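Local coordinates for cellulase (Bacteroides salanitronis, PDB 6WQY), which probably hydrolyses internal beta-1,4-glucosidic bonds of cellulose, being the family 5 glycoside hydrolase part of a longer protein with broad-specificity endoglucanase activity, at residues A[78-83]-A[118-123]; A[91-96]-A[154-159]; A[100-105]-A[158-163]. All coordinates share one frame; numbering follows the deposited sequence. Where two conformers were deposited one is given.

Interaction 1 of 3, residues A[78-83]-A[118-123]; sequences PVTWLG and NIHHDG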
loop_
_atom_site.group_PDB
_atom_site.type_symbol
_atom_site.label_atom_id
_atom_site.label_comp_id
_atom_site.label_asym_id
_atom_site.label_seq_id
_atom_site.Cartn_x
_atom_site.Cartn_y
_atom_site.Cartn_z
ATOM N N PRO A 78 6.957 -1.016 1.844
ATOM C CA PRO A 78 6.589 -2.307 2.435
ATOM C C PRO A 78 7.777 -2.862 3.202
ATOM O O PRO A 78 8.914 -2.818 2.720
ATOM C CB PRO A 78 6.230 -3.170 1.227
ATOM C CG PRO A 78 6.661 -2.460 0.044
ATOM C CD PRO A 78 6.895 -1.029 0.377
ATOM N N VAL A 79 7.512 -3.418 4.391
ATOM C CA VAL A 79 8.576 -3.986 5.217
ATOM C C VAL A 79 8.144 -5.375 5.672
ATOM O O VAL A 79 7.133 -5.516 6.369
ATOM C CB VAL A 79 8.908 -3.132 6.453
ATOM C CG1 VAL A 79 10.054 -3.791 7.226
ATOM C CG2 VAL A 79 9.268 -1.712 6.066
ATOM N N THR A 80 8.927 -6.383 5.298
ATOM C CA THR A 80 8.799 -7.727 5.841
ATOM C C THR A 80 9.756 -7.858 7.016
ATOM O O THR A 80 10.923 -7.463 6.920
ATOM C CB THR A 80 9.110 -8.747 4.754
ATOM O OG1 THR A 80 8.077 -8.656 3.771
ATOM C CG2 THR A 80 9.180 -10.167 5.297
ATOM N N TRP A 81 9.264 -8.413 8.135
ATOM C CA TRP A 81 10.012 -8.455 9.380
ATOM C C TRP A 81 10.432 -9.877 9.731
ATOM O O TRP A 81 11.039 -10.101 10.792
ATOM C CB TRP A 81 9.193 -7.840 10.524
ATOM C CG TRP A 81 8.741 -6.424 10.262
ATOM C CD1 TRP A 81 7.640 -6.045 9.566
ATOM C CD2 TRP A 81 9.375 -5.207 10.687
ATOM N NE1 TRP A 81 7.530 -4.675 9.533
ATOM C CE2 TRP A 81 8.582 -4.140 10.216
ATOM C CE3 TRP A 81 10.529 -4.910 11.415
ATOM C CZ2 TRP A 81 8.912 -2.809 10.445
ATOM C CZ3 TRP A 81 10.849 -3.584 11.636
ATOM C CH2 TRP A 81 10.040 -2.555 11.162
ATOM N N LEU A 82 10.099 -10.840 8.874
ATOM C CA LEU A 82 10.418 -12.238 9.095
ATOM C C LEU A 82 11.904 -12.412 9.367
ATOM O O LEU A 82 12.759 -11.831 8.700
ATOM C CB LEU A 82 10.020 -13.048 7.855
ATOM C CG LEU A 82 8.519 -13.130 7.572
ATOM C CD1 LEU A 82 8.289 -13.771 6.203
ATOM C CD2 LEU A 82 7.805 -13.888 8.653
ATOM N N GLY A 83 12.209 -13.228 10.368
ATOM C CA GLY A 83 13.575 -13.493 10.744
ATOM C C GLY A 83 14.239 -12.412 11.557
ATOM O O GLY A 83 15.410 -12.572 11.927
ATOM N N ASN A 118 4.833 -0.521 6.905
ATOM C CA ASN A 118 3.827 -1.517 7.265
ATOM C C ASN A 118 4.494 -2.784 7.812
ATOM O O ASN A 118 5.699 -2.834 8.076
ATOM C CB ASN A 118 2.892 -1.815 6.076
ATOM C CG ASN A 118 3.542 -2.691 5.017
ATOM O OD1 ASN A 118 4.720 -3.050 5.133
ATOM N ND2 ASN A 118 2.787 -3.026 3.989
ATOM N N ILE A 119 3.657 -3.797 8.037
ATOM C CA ILE A 119 4.052 -5.200 8.157
ATOM C C ILE A 119 3.579 -5.888 6.880
ATOM O O ILE A 119 2.376 -5.888 6.588
ATOM C CB ILE A 119 3.443 -5.847 9.410
ATOM C CG1 ILE A 119 4.012 -5.217 10.682
ATOM C CG2 ILE A 119 3.657 -7.354 9.378
ATOM C CD1 ILE A 119 3.391 -5.744 11.968
ATOM N N HIS A 120 4.514 -6.460 6.108
ATOM C CA HIS A 120 4.196 -6.870 4.741
ATOM C C HIS A 120 4.111 -8.385 4.649
ATOM O O HIS A 120 3.059 -8.962 4.988
ATOM C CB HIS A 120 5.140 -6.194 3.738
ATOM C CG HIS A 120 4.591 -6.103 2.358
ATOM N ND1 HIS A 120 3.698 -5.117 1.981
ATOM C CD2 HIS A 120 4.834 -6.863 1.264
ATOM C CE1 HIS A 120 3.445 -5.275 0.691
ATOM N NE2 HIS A 120 4.109 -6.330 0.232
ATOM N N HIS A 121 5.149 -9.089 4.163
ATOM C CA HIS A 121 4.991 -10.527 3.880
ATOM C C HIS A 121 4.952 -11.405 5.126
ATOM O O HIS A 121 4.704 -12.606 4.996
ATOM C CB HIS A 121 6.009 -11.009 2.864
ATOM C CG HIS A 121 5.744 -10.511 1.484
ATOM N ND1 HIS A 121 4.477 -10.460 0.941
ATOM C CD2 HIS A 121 6.595 -10.041 0.534
ATOM C CE1 HIS A 121 4.571 -9.987 -0.292
ATOM N NE2 HIS A 121 5.844 -9.727 -0.569
ATOM N N ASP A 122 5.109 -10.841 6.319
ATOM C CA ASP A 122 4.751 -11.595 7.517
ATOM C C ASP A 122 3.349 -12.167 7.410
ATOM O O ASP A 122 3.060 -13.215 7.988
ATOM C CB ASP A 122 4.799 -10.690 8.749
ATOM C CG ASP A 122 6.167 -10.093 8.995
ATOM O OD1 ASP A 122 6.641 -9.345 8.105
ATOM O OD2 ASP A 122 6.751 -10.346 10.084
ATOM N N GLY A 123 2.457 -11.474 6.705
ATOM C CA GLY A 123 1.103 -11.918 6.508
ATOM C C GLY A 123 0.858 -12.678 5.230
ATOM O O GLY A 123 -0.311 -12.963 4.927
#

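Interaction 2 of 3, residues A[91-96]-A[154-159]; sequences YTIDET and TQIANR. With MG (magnesium ion), chain D.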
loop_
_atom_site.group_PDB
_atom_site.type_symbol
_atom_site.label_atom_id
_atom_site.label_comp_id
_atom_site.label_asym_id
_atom_site.label_seq_id
_atom_site.Cartn_x
_atom_site.Cartn_y
_atom_site.Cartn_z
ATOM N N TYR A 91 8.778 -10.232 21.689
ATOM C CA TYR A 91 8.817 -10.095 20.239
ATOM C C TYR A 91 9.754 -8.959 19.830
ATOM O O TYR A 91 9.404 -8.080 19.049
ATOM C CB TYR A 91 7.413 -9.887 19.678
ATOM C CG TYR A 91 6.445 -11.000 20.007
ATOM C CD1 TYR A 91 6.491 -12.194 19.319
ATOM C CD2 TYR A 91 5.478 -10.844 20.991
ATOM C CE1 TYR A 91 5.589 -13.217 19.588
ATOM C CE2 TYR A 91 4.565 -11.851 21.263
ATOM C CZ TYR A 91 4.631 -13.034 20.559
ATOM O OH TYR A 91 3.722 -14.038 20.833
ATOM N N THR A 92 10.974 -8.999 20.356
ATOM C CA THR A 92 11.905 -7.894 20.165
ATOM C C THR A 92 12.368 -7.840 18.720
ATOM O O THR A 92 12.809 -8.851 18.151
ATOM C CB THR A 92 13.111 -8.066 21.091
ATOM O OG1 THR A 92 12.639 -8.069 22.436
ATOM C CG2 THR A 92 14.117 -6.950 20.881
ATOM N N ILE A 93 12.293 -6.656 18.127
ATOM C CA ILE A 93 12.747 -6.465 16.752
ATOM C C ILE A 93 14.247 -6.201 16.738
ATOM O O ILE A 93 14.754 -5.368 17.500
ATOM C CB ILE A 93 11.996 -5.307 16.071
ATOM C CG1 ILE A 93 10.496 -5.578 16.033
ATOM C CG2 ILE A 93 12.535 -5.085 14.659
ATOM C CD1 ILE A 93 9.662 -4.426 15.534
ATOM N N ASP A 94 14.979 -6.909 15.869
ATOM C CA ASP A 94 16.418 -6.687 15.739
ATOM C C ASP A 94 16.712 -5.210 15.484
ATOM O O ASP A 94 16.154 -4.606 14.565
ATOM C CB ASP A 94 16.952 -7.521 14.573
ATOM C CG ASP A 94 18.391 -7.194 14.248
ATOM O OD1 ASP A 94 19.268 -7.658 15.005
ATOM O OD2 ASP A 94 18.633 -6.465 13.249
ATOM N N GLU A 95 17.623 -4.632 16.272
ATOM C CA GLU A 95 17.755 -3.177 16.247
ATOM C C GLU A 95 18.341 -2.686 14.927
ATOM O O GLU A 95 17.968 -1.609 14.437
ATOM C CB GLU A 95 18.583 -2.679 17.428
ATOM C CG GLU A 95 18.273 -1.236 17.769
ATOM C CD GLU A 95 16.852 -1.069 18.266
ATOM O OE1 GLU A 95 16.437 -1.838 19.158
ATOM O OE2 GLU A 95 16.141 -0.180 17.744
ATOM N N THR A 96 19.287 -3.430 14.354
ATOM C CA THR A 96 19.883 -3.015 13.090
ATOM C C THR A 96 18.858 -3.025 11.963
ATOM O O THR A 96 18.870 -2.136 11.106
ATOM C CB THR A 96 21.079 -3.890 12.753
ATOM O OG1 THR A 96 22.123 -3.609 13.700
ATOM C CG2 THR A 96 21.602 -3.623 11.356
ATOM N N THR A 154 4.293 -1.426 18.957
ATOM C CA THR A 154 4.798 -0.568 20.032
ATOM C C THR A 154 6.243 -0.167 19.758
ATOM O O THR A 154 6.615 1.007 19.868
ATOM C CB THR A 154 4.676 -1.284 21.385
ATOM O OG1 THR A 154 3.294 -1.499 21.689
ATOM C CG2 THR A 154 5.299 -0.470 22.501
ATOM N N GLN A 155 7.074 -1.144 19.389
ATOM C CA GLN A 155 8.475 -0.852 19.105
ATOM C C GLN A 155 8.631 0.046 17.884
ATOM O O GLN A 155 9.471 0.963 17.883
ATOM C CB GLN A 155 9.245 -2.150 18.903
ATOM C CG GLN A 155 9.446 -2.965 20.151
ATOM C CD GLN A 155 9.955 -4.338 19.810
ATOM O OE1 GLN A 155 11.148 -4.520 19.563
ATOM N NE2 GLN A 155 9.061 -5.302 19.761
ATOM N N ILE A 156 7.875 -0.217 16.819
ATOM C CA ILE A 156 7.982 0.614 15.620
ATOM C C ILE A 156 7.533 2.034 15.929
ATOM O O ILE A 156 8.210 3.017 15.592
ATOM C CB ILE A 156 7.177 -0.012 14.468
ATOM C CG1 ILE A 156 7.747 -1.375 14.077
ATOM C CG2 ILE A 156 7.145 0.936 13.283
ATOM C CD1 ILE A 156 6.761 -2.231 13.274
ATOM N N ALA A 157 6.391 2.168 16.607
ATOM C CA ALA A 157 5.897 3.496 16.959
ATOM C C ALA A 157 6.894 4.234 17.835
ATOM O O ALA A 157 7.142 5.438 17.639
ATOM C CB ALA A 157 4.551 3.371 17.667
ATOM N N ASN A 158 7.485 3.555 18.816
ATOM C CA ASN A 158 8.444 4.226 19.690
ATOM C C ASN A 158 9.674 4.677 18.907
ATOM O O ASN A 158 10.240 5.738 19.177
ATOM C CB ASN A 158 8.818 3.320 20.859
ATOM C CG ASN A 158 7.753 3.296 21.947
ATOM O OD1 ASN A 158 6.981 4.231 22.104
ATOM N ND2 ASN A 158 7.733 2.215 22.719
ATOM N N ARG A 159 10.112 3.878 17.938
ATOM C CA ARG A 159 11.306 4.218 17.164
ATOM C C ARG A 159 11.092 5.452 16.301
ATOM O O ARG A 159 12.061 6.146 15.964
ATOM C CB ARG A 159 11.716 3.029 16.291
ATOM C CG ARG A 159 12.948 3.236 15.438
ATOM C CD ARG A 159 14.179 3.478 16.301
ATOM N NE ARG A 159 15.406 3.601 15.526
ATOM C CZ ARG A 159 15.749 4.689 14.839
ATOM N NH1 ARG A 159 14.958 5.749 14.838
ATOM N NH2 ARG A 159 16.882 4.721 14.165
HETATM MG MG MG D . 14.805 -1.953 20.375
HETATM O O HOH W 1 13.656 -3.254 18.998
HETATM O O HOH W 2 17.082 1.159 15.669
HETATM O O HOH W 3 15.717 -0.842 21.740
HETATM O O HOH W 4 14.175 -0.345 19.409
HETATM O O HOH W 5 15.509 -3.572 21.323
HETATM O O HOH W 6 13.029 -2.028 21.453
#

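Interaction 3 of 3, residues A[100-105]-A[158-163]; sequences RVAEVV and NRFADK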
loop_
_atom_site.group_PDB
_atom_site.type_symbol
_atom_site.label_atom_id
_atom_site.label_comp_id
_atom_site.label_asym_id
_atom_site.label_seq_id
_atom_site.Cartn_x
_atom_site.Cartn_y
_atom_site.Cartn_z
ATOM N N ARG A 100 17.608 0.123 9.686
ATOM C CA ARG A 100 17.528 0.190 8.227
ATOM C C ARG A 100 16.182 0.760 7.781
ATOM O O ARG A 100 16.114 1.581 6.858
ATOM C CB ARG A 100 17.757 -1.184 7.603
ATOM C CG ARG A 100 17.597 -1.216 6.090
ATOM C CD ARG A 100 18.548 -0.250 5.396
ATOM N NE ARG A 100 18.385 -0.264 3.949
ATOM C CZ ARG A 100 18.763 0.722 3.151
ATOM N NH1 ARG A 100 19.312 1.823 3.642
ATOM N NH2 ARG A 100 18.551 0.609 1.847
ATOM N N VAL A 101 15.092 0.319 8.410
ATOM C CA VAL A 101 13.788 0.898 8.091
ATOM C C VAL A 101 13.830 2.407 8.328
ATOM O O VAL A 101 13.334 3.205 7.513
ATOM C CB VAL A 101 12.681 0.207 8.914
ATOM C CG1 VAL A 101 11.340 0.866 8.667
ATOM C CG2 VAL A 101 12.607 -1.275 8.572
ATOM N N ALA A 102 14.431 2.825 9.449
ATOM C CA ALA A 102 14.557 4.250 9.739
ATOM C C ALA A 102 15.419 4.977 8.714
ATOM O O ALA A 102 15.165 6.162 8.429
ATOM C CB ALA A 102 15.104 4.446 11.157
ATOM N N GLU A 103 16.434 4.318 8.154
ATOM C CA GLU A 103 17.220 4.947 7.094
ATOM C C GLU A 103 16.343 5.261 5.888
ATOM O O GLU A 103 16.416 6.351 5.314
ATOM C CB GLU A 103 18.377 4.043 6.669
ATOM C CG GLU A 103 19.485 3.952 7.687
ATOM C CD GLU A 103 20.612 3.019 7.293
ATOM O OE1 GLU A 103 20.539 2.343 6.244
ATOM O OE2 GLU A 103 21.602 2.947 8.068
ATOM N N VAL A 104 15.525 4.302 5.479
ATOM C CA VAL A 104 14.700 4.475 4.292
ATOM C C VAL A 104 13.609 5.510 4.546
ATOM O O VAL A 104 13.362 6.372 3.695
ATOM C CB VAL A 104 14.162 3.112 3.819
ATOM C CG1 VAL A 104 13.276 3.284 2.596
ATOM C CG2 VAL A 104 15.320 2.179 3.492
ATOM N N VAL A 105 12.973 5.472 5.720
ATOM C CA VAL A 105 12.060 6.548 6.114
ATOM C C VAL A 105 12.757 7.896 6.037
ATOM O O VAL A 105 12.187 8.887 5.562
ATOM C CB VAL A 105 11.500 6.277 7.523
ATOM C CG1 VAL A 105 10.802 7.508 8.072
ATOM C CG2 VAL A 105 10.551 5.094 7.503
ATOM N N ASN A 158 7.485 3.555 18.816
ATOM C CA ASN A 158 8.444 4.226 19.690
ATOM C C ASN A 158 9.674 4.677 18.907
ATOM O O ASN A 158 10.240 5.738 19.177
ATOM C CB ASN A 158 8.818 3.320 20.859
ATOM C CG ASN A 158 7.753 3.296 21.947
ATOM O OD1 ASN A 158 6.981 4.231 22.104
ATOM N ND2 ASN A 158 7.733 2.215 22.719
ATOM N N ARG A 159 10.112 3.878 17.938
ATOM C CA ARG A 159 11.306 4.218 17.164
ATOM C C ARG A 159 11.092 5.452 16.301
ATOM O O ARG A 159 12.061 6.146 15.964
ATOM C CB ARG A 159 11.716 3.029 16.291
ATOM C CG ARG A 159 12.948 3.236 15.438
ATOM C CD ARG A 159 14.179 3.478 16.301
ATOM N NE ARG A 159 15.406 3.601 15.526
ATOM C CZ ARG A 159 15.749 4.689 14.839
ATOM N NH1 ARG A 159 14.958 5.749 14.838
ATOM N NH2 ARG A 159 16.882 4.721 14.165
ATOM N N PHE A 160 9.850 5.737 15.935
ATOM C CA PHE A 160 9.496 6.861 15.073
ATOM C C PHE A 160 8.691 7.921 15.815
ATOM O O PHE A 160 8.029 8.754 15.186
ATOM C CB PHE A 160 8.769 6.353 13.827
ATOM C CG PHE A 160 9.654 5.534 12.944
ATOM C CD1 PHE A 160 10.710 6.134 12.268
ATOM C CD2 PHE A 160 9.472 4.172 12.813
ATOM C CE1 PHE A 160 11.554 5.391 11.467
ATOM C CE2 PHE A 160 10.316 3.423 12.019
ATOM C CZ PHE A 160 11.359 4.024 11.352
ATOM N N ALA A 161 8.769 7.928 17.147
ATOM C CA ALA A 161 7.928 8.821 17.939
ATOM C C ALA A 161 8.209 10.285 17.642
ATOM O O ALA A 161 7.322 11.127 17.816
ATOM C CB ALA A 161 8.137 8.545 19.426
ATOM N N ASP A 162 9.426 10.606 17.217
ATOM C CA ASP A 162 9.794 11.983 16.933
ATOM C C ASP A 162 9.372 12.452 15.547
ATOM O O ASP A 162 9.504 13.646 15.253
ATOM C CB ASP A 162 11.313 12.145 17.079
ATOM C CG ASP A 162 12.089 11.220 16.151
ATOM O OD1 ASP A 162 11.622 10.089 15.903
ATOM O OD2 ASP A 162 13.167 11.626 15.669
ATOM N N LYS A 163 8.871 11.573 14.699
ATOM C CA LYS A 163 8.555 11.951 13.330
ATOM C C LYS A 163 7.175 12.579 13.235
ATOM O O LYS A 163 6.230 12.139 13.896
ATOM C CB LYS A 163 8.616 10.729 12.413
ATOM C CG LYS A 163 9.966 10.048 12.383
ATOM C CD LYS A 163 11.090 10.982 11.954
ATOM C CE LYS A 163 12.363 10.197 11.677
ATOM N NZ LYS A 163 13.487 11.085 11.281
HETATM O O HOH W 7 14.731 8.218 10.299
#

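Interaction 1 of 3, residues A[78-83]-A[118-123]
Pro-78 sits on one face of the His-120 imidazole in a CH-pi contact, its CB 3.5 Å from the ring centroid, 19° off the normal and displaced toward ND1. At the edge of that ring, in its plane, the amide of Asn-118 donates from ND2 to His-120 ND1 over 3.0 Å, which fixes the rotation of the imidazole. One face of the His-121 ring is covered by His-120 CD2. The Trp-81 indole carries Val-79 CG1 over one face. At its edge, near the ring plane, lie Asp-122 OD1 and Asn-118 O; the latter takes Trp-81 NE1 at 3.0 Å, in the carbonyl plane on a lone pair. The Ile-119 side chain runs at about a right angle to that of Trp-81, its CG1 3.7 Å from Trp-81 NE1. With CG between backbone N and carbonyl carbon (chi1 76°), the short Asn-118 side chain brings OD1 to Val-79 N at 2.9 Å, while ND2 also reaches Glu-170. With a leucine here, Val-79 N and His-120 ND1 would probably lose their mates and the imidazole be set free to turn. The Asp-122 carboxylate, 55° from the indole plane, receives Trp-81 N on the syn lone pair of OD1 at 2.8 Å; its OD2 is bonded to Trp-129. Thr-80 OG1 accepts His-121 N at 3.0 Å and gives its own proton to Asp-42 O. The Val-79 carbonyl takes His-120 N in a bent bond. These loops leave neighbouring strands 74-77 and 114-118 at their C-terminal ends, where TIM-barrel enzymes of glycoside hydrolase family 5 build their active site.

Interaction 2 of 3, residues A[91-96]-A[154-159]
Gln-155 reaches from its helix to the chain around Ile-93. Its CB rests 4.1 Å from Ile-93 CD1, the two side chains running antiparallel alongside one another. With CG anti to the carbonyl carbon and the chain extended beyond it (chi2 168°), the amide is carried out to the backbone. There OE1 accepts Ile-93 N at 2.8 Å in an almost straight bond (177°), with Thr-92 CA close by. NE2 donates to Tyr-91 O at 2.9 Å, from 49° above the carbonyl plane, and has a second acceptor in Ala-151 O. The bonds at both ends fix how the amide is turned about CG-CD. The contact ties the loop entering helix 95-110, with Asp-94 at its N-cap, to helix 139-159, which is the next long helix round the TIM barrel. Deeper in, the side chains of Ile-93 and Ile-156 meet at about a right angle, CD1 of Ile-93 3.9 Å from CG1 of Ile-156. On the outer side, a water donates to both Gln-155 OE1 and Ile-93 O and is also a ligand of the magnesium ion. Glu-95 has two conformers; in one of them OE1 binds that ion at 2.0 Å, and five waters complete an octahedron. In the same conformer Glu-95 OE2 stays 4.4 Å from Arg-159 NE, too far for a salt bridge, and a second water bridges the two, accepting from NE and donating to OE2.

Interaction 3 of 3, residues A[100-105]-A[158-163]
Phe-160 points its ring at helix 95-110 and meets Ala-102 with its far edge: CZ lies 3.6 Å from Ala-102 CA, and CE1 is 3.7 Å from Ala-102 CB. A valine stands on each side along the helix. Val-105, its side chain slanted across that of Phe-160, brings CB to 4.0 Å from Phe-160 CE1, while Val-101 approaches with its side chain roughly at right angles to that of Phe-160. Val-105 CG2 and Val-101 CG1 each come to 4.1 Å from Phe-160 CZ, so that both valines close round the outermost atom of the ring. The methyl of Ala-102 serves a second flat group as well: the bend of Arg-159 at chi2 (63°) brings its guanidinium round so that Ala-102 CB lies over one face, off centre, 3.5 Å from Arg-159 NH2. Nearer the backbone, Arg-159 CG stands 4.3 Å above the plane of the Phe-160 ring, over its centre. Phe-160 is the first residue to leave helical geometry after helix 139-159, so the contact clips the end of that helix, and the turn leading into strand 167-170, against the preceding barrel helix, as in the beta/alpha units of a TIM barrel. Leu-167, Phe-169 and Ile-117, side chains from two neighbouring barrel strands, pack against Phe-160 too. A type I turn from Phe-160 to Lys-163 brings the lysine back toward the helix, closed by Lys-163 N bonding to Phe-160 O at 3.0 Å. Lys-163 NZ forms a salt bridge with Glu-109 and is linked weakly through a water to Ala-102 O, to which that water donates at 2.8 Å.

Interaction 1 is a buried contact between loops at one end of the barrel and is mostly polar, with five hydrogen bonds, four of them between a side chain and the backbone. Interactions 2 and 3 both join the region of helix 95-110 to that of helix 139-159, and share Arg-159. Interaction 2, farther from the chain centre, is only partly buried and mixes amide bonds with waters and a metal ion, whereas interaction 3 is buried, like interaction 1, but largely apolar, with no direct hydrogen bond across it. Trp-81 connects the first two, packing on Ile-156 and Ile-93, and Val-101 of interaction 3 touches both Val-79 and Trp-81 from interaction 1.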